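Local coordinates for protein nucleotide pyrophosphohydrolase (Bacillus cereus, PDB 5IE9) that probably hydrolyses nucleoside triphosphates to their monophosphates and pyrophosphate, as a metal-dependent MazG-type nucleotide pyrophosphohydrolase, at residues M38-R43 with E64-D69. Numbering follows the deposited sequence.
With MN (manganese (II) ion), chain G.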
loop_
_atom_site.group_PDB
_atom_site.type_symbol
_atom_site.label_atom_id
_atom_site.label_comp_id
_atom_site.label_asym_id
_atom_site.label_seq_id
_atom_site.Cartn_x
_atom_site.Cartn_y
_atom_site.Cartn_z
ATOM N N MET C 38 0.520 2.086 6.441
ATOM C CA MET C 38 1.099 2.803 5.309
ATOM C C MET C 38 0.108 3.811 4.731
ATOM O O MET C 38 0.505 4.894 4.279
ATOM C CB MET C 38 1.543 1.816 4.235
ATOM C CG MET C 38 2.741 2.263 3.414
ATOM S SD MET C 38 4.281 1.978 4.308
ATOM C CE MET C 38 4.626 3.573 5.019
ATOM N N GLY C 39 -1.178 3.450 4.782
ATOM C CA GLY C 39 -2.259 4.304 4.328
ATOM C C GLY C 39 -2.377 5.545 5.184
ATOM O O GLY C 39 -2.602 6.646 4.666
ATOM N N GLU C 40 -2.213 5.361 6.498
ATOM C CA GLU C 40 -2.253 6.469 7.443
ATOM C C GLU C 40 -1.057 7.400 7.285
ATOM O O GLU C 40 -1.198 8.618 7.403
ATOM C CB GLU C 40 -2.407 5.972 8.873
ATOM C CG GLU C 40 -3.854 5.692 9.268
ATOM C CD GLU C 40 -4.007 5.327 10.734
ATOM O OE1 GLU C 40 -3.193 4.531 11.253
ATOM O OE2 GLU C 40 -4.944 5.838 11.381
ATOM N N LEU C 41 0.106 6.827 6.988
ATOM C CA LEU C 41 1.267 7.625 6.614
ATOM C C LEU C 41 1.005 8.394 5.321
ATOM O O LEU C 41 1.260 9.600 5.273
ATOM C CB LEU C 41 2.549 6.782 6.512
ATOM C CG LEU C 41 3.857 7.507 6.157
ATOM C CD1 LEU C 41 4.193 8.647 7.117
ATOM C CD2 LEU C 41 5.009 6.529 6.106
ATOM N N ALA C 42 0.484 7.704 4.300
ATOM C CA ALA C 42 0.147 8.323 3.004
ATOM C C ALA C 42 -0.780 9.522 3.156
ATOM O O ALA C 42 -0.496 10.591 2.599
ATOM C CB ALA C 42 -0.461 7.304 2.049
ATOM N N ARG C 43 -1.864 9.330 3.926
ATOM C CA ARG C 43 -2.797 10.388 4.299
ATOM C C ARG C 43 -2.048 11.606 4.831
ATOM O O ARG C 43 -2.321 12.731 4.410
ATOM C CB ARG C 43 -3.781 9.898 5.370
ATOM C CG ARG C 43 -4.940 10.855 5.641
ATOM C CD ARG C 43 -5.043 11.255 7.106
ATOM N NE ARG C 43 -5.643 10.230 7.965
ATOM C CZ ARG C 43 -4.980 9.473 8.844
ATOM N NH1 ARG C 43 -3.665 9.594 9.008
ATOM N NH2 ARG C 43 -5.640 8.579 9.569
ATOM N N GLU C 64 5.628 12.322 12.136
ATOM C CA GLU C 64 6.583 11.619 12.996
ATOM C C GLU C 64 5.941 10.396 13.659
ATOM O O GLU C 64 6.538 9.319 13.681
ATOM C CB GLU C 64 7.151 12.579 14.050
ATOM C CG GLU C 64 8.148 11.969 15.031
ATOM C CD GLU C 64 8.480 12.882 16.202
ATOM O OE1 GLU C 64 7.559 13.511 16.776
ATOM O OE2 GLU C 64 9.671 12.962 16.566
ATOM N N GLU C 65 4.725 10.570 14.177
ATOM C CA GLU C 65 4.001 9.492 14.846
ATOM C C GLU C 65 3.529 8.393 13.891
ATOM O O GLU C 65 3.497 7.218 14.270
ATOM C CB GLU C 65 2.810 10.039 15.632
ATOM C CG GLU C 65 2.400 9.143 16.794
ATOM C CD GLU C 65 0.973 9.359 17.260
ATOM O OE1 GLU C 65 0.529 10.527 17.339
ATOM O OE2 GLU C 65 0.299 8.350 17.565
ATOM N N GLU C 66 3.159 8.765 12.667
ATOM C CA GLU C 66 2.686 7.766 11.704
ATOM C C GLU C 66 3.825 6.906 11.159
ATOM O O GLU C 66 3.598 5.749 10.817
ATOM C CB GLU C 66 1.815 8.366 10.583
ATOM C CG GLU C 66 0.481 8.972 11.034
ATOM C CD GLU C 66 -0.533 7.987 11.637
ATOM O OE1 GLU C 66 -0.356 6.746 11.553
ATOM O OE2 GLU C 66 -1.546 8.470 12.197
ATOM N N LEU C 67 5.037 7.457 11.098
ATOM C CA LEU C 67 6.235 6.653 10.837
ATOM C C LEU C 67 6.466 5.613 11.941
ATOM O O LEU C 67 6.677 4.434 11.647
ATOM C CB LEU C 67 7.475 7.535 10.657
ATOM C CG LEU C 67 7.676 8.213 9.300
ATOM C CD1 LEU C 67 8.624 9.392 9.442
ATOM C CD2 LEU C 67 8.205 7.233 8.267
ATOM N N GLY C 68 6.402 6.055 13.203
ATOM C CA GLY C 68 6.503 5.173 14.371
ATOM C C GLY C 68 5.496 4.034 14.335
ATOM O O GLY C 68 5.838 2.885 14.650
ATOM N N ASP C 69 4.261 4.364 13.942
ATOM C CA ASP C 69 3.189 3.384 13.745
ATOM C C ASP C 69 3.561 2.307 12.722
ATOM O O ASP C 69 3.353 1.116 12.968
ATOM C CB ASP C 69 1.897 4.081 13.306
ATOM C CG ASP C 69 1.016 4.530 14.474
ATOM O OD1 ASP C 69 1.255 4.149 15.653
ATOM O OD2 ASP C 69 0.049 5.275 14.186
HETATM MN MN MN G . 0.630 5.312 10.290
#
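Glu66 reaches from helix 62-80 across to Glu40, Leu41 and Arg43 on helix 27-49, and one of its carboxylate oxygens binds the manganese ion. The two short segments run almost antiparallel, at 164°, with their axes 8.8 Å apart. Starting at the root, Glu66 CB lies 4.1 Å from Leu41 CA, where the CA atoms of the two segments come nearest. Glu66 CG passes 4.0 Å from the carbonyl oxygen Glu40 O. The chain then bends at chi2 (-64°), folding the carboxylate back towards the metal rather than letting it run straight on, and Glu66 CD comes to rest 3.9 Å from Glu40 CB. At the tip the two oxygens part company: Glu66 OE1 binds manganese at 2.2 Å, while Glu66 OE2 faces the edge of the Arg43 guanidinium, making a long salt bridge of 4.0 Å to Arg43 NH1. The guanidinium and carboxylate planes are turned 56° apart. Arg43 NH2 also makes a weak hydrogen bond, part of a salt bridge, to Glu40 OE2, so one arginine joins both glutamates in a loose network. Beside this polar cluster, Leu41 CD2 meets Leu67 CD2 at 3.9 Å, an apolar contact between the helices; Met74 of a second subunit packs on Leu67. Glu37 completes the protein ligands of the metal. Glu40 and Asp69 close the EExxE and EExxD motifs characteristic of MazG proteins, and Asp69 OD2 stands 3.9 Å from the ion. Manganese and Arg43 probably offset the repulsion within this carboxylate cluster, consistent with acids that gather metal ions, which would probably bind a nucleotide's phosphates.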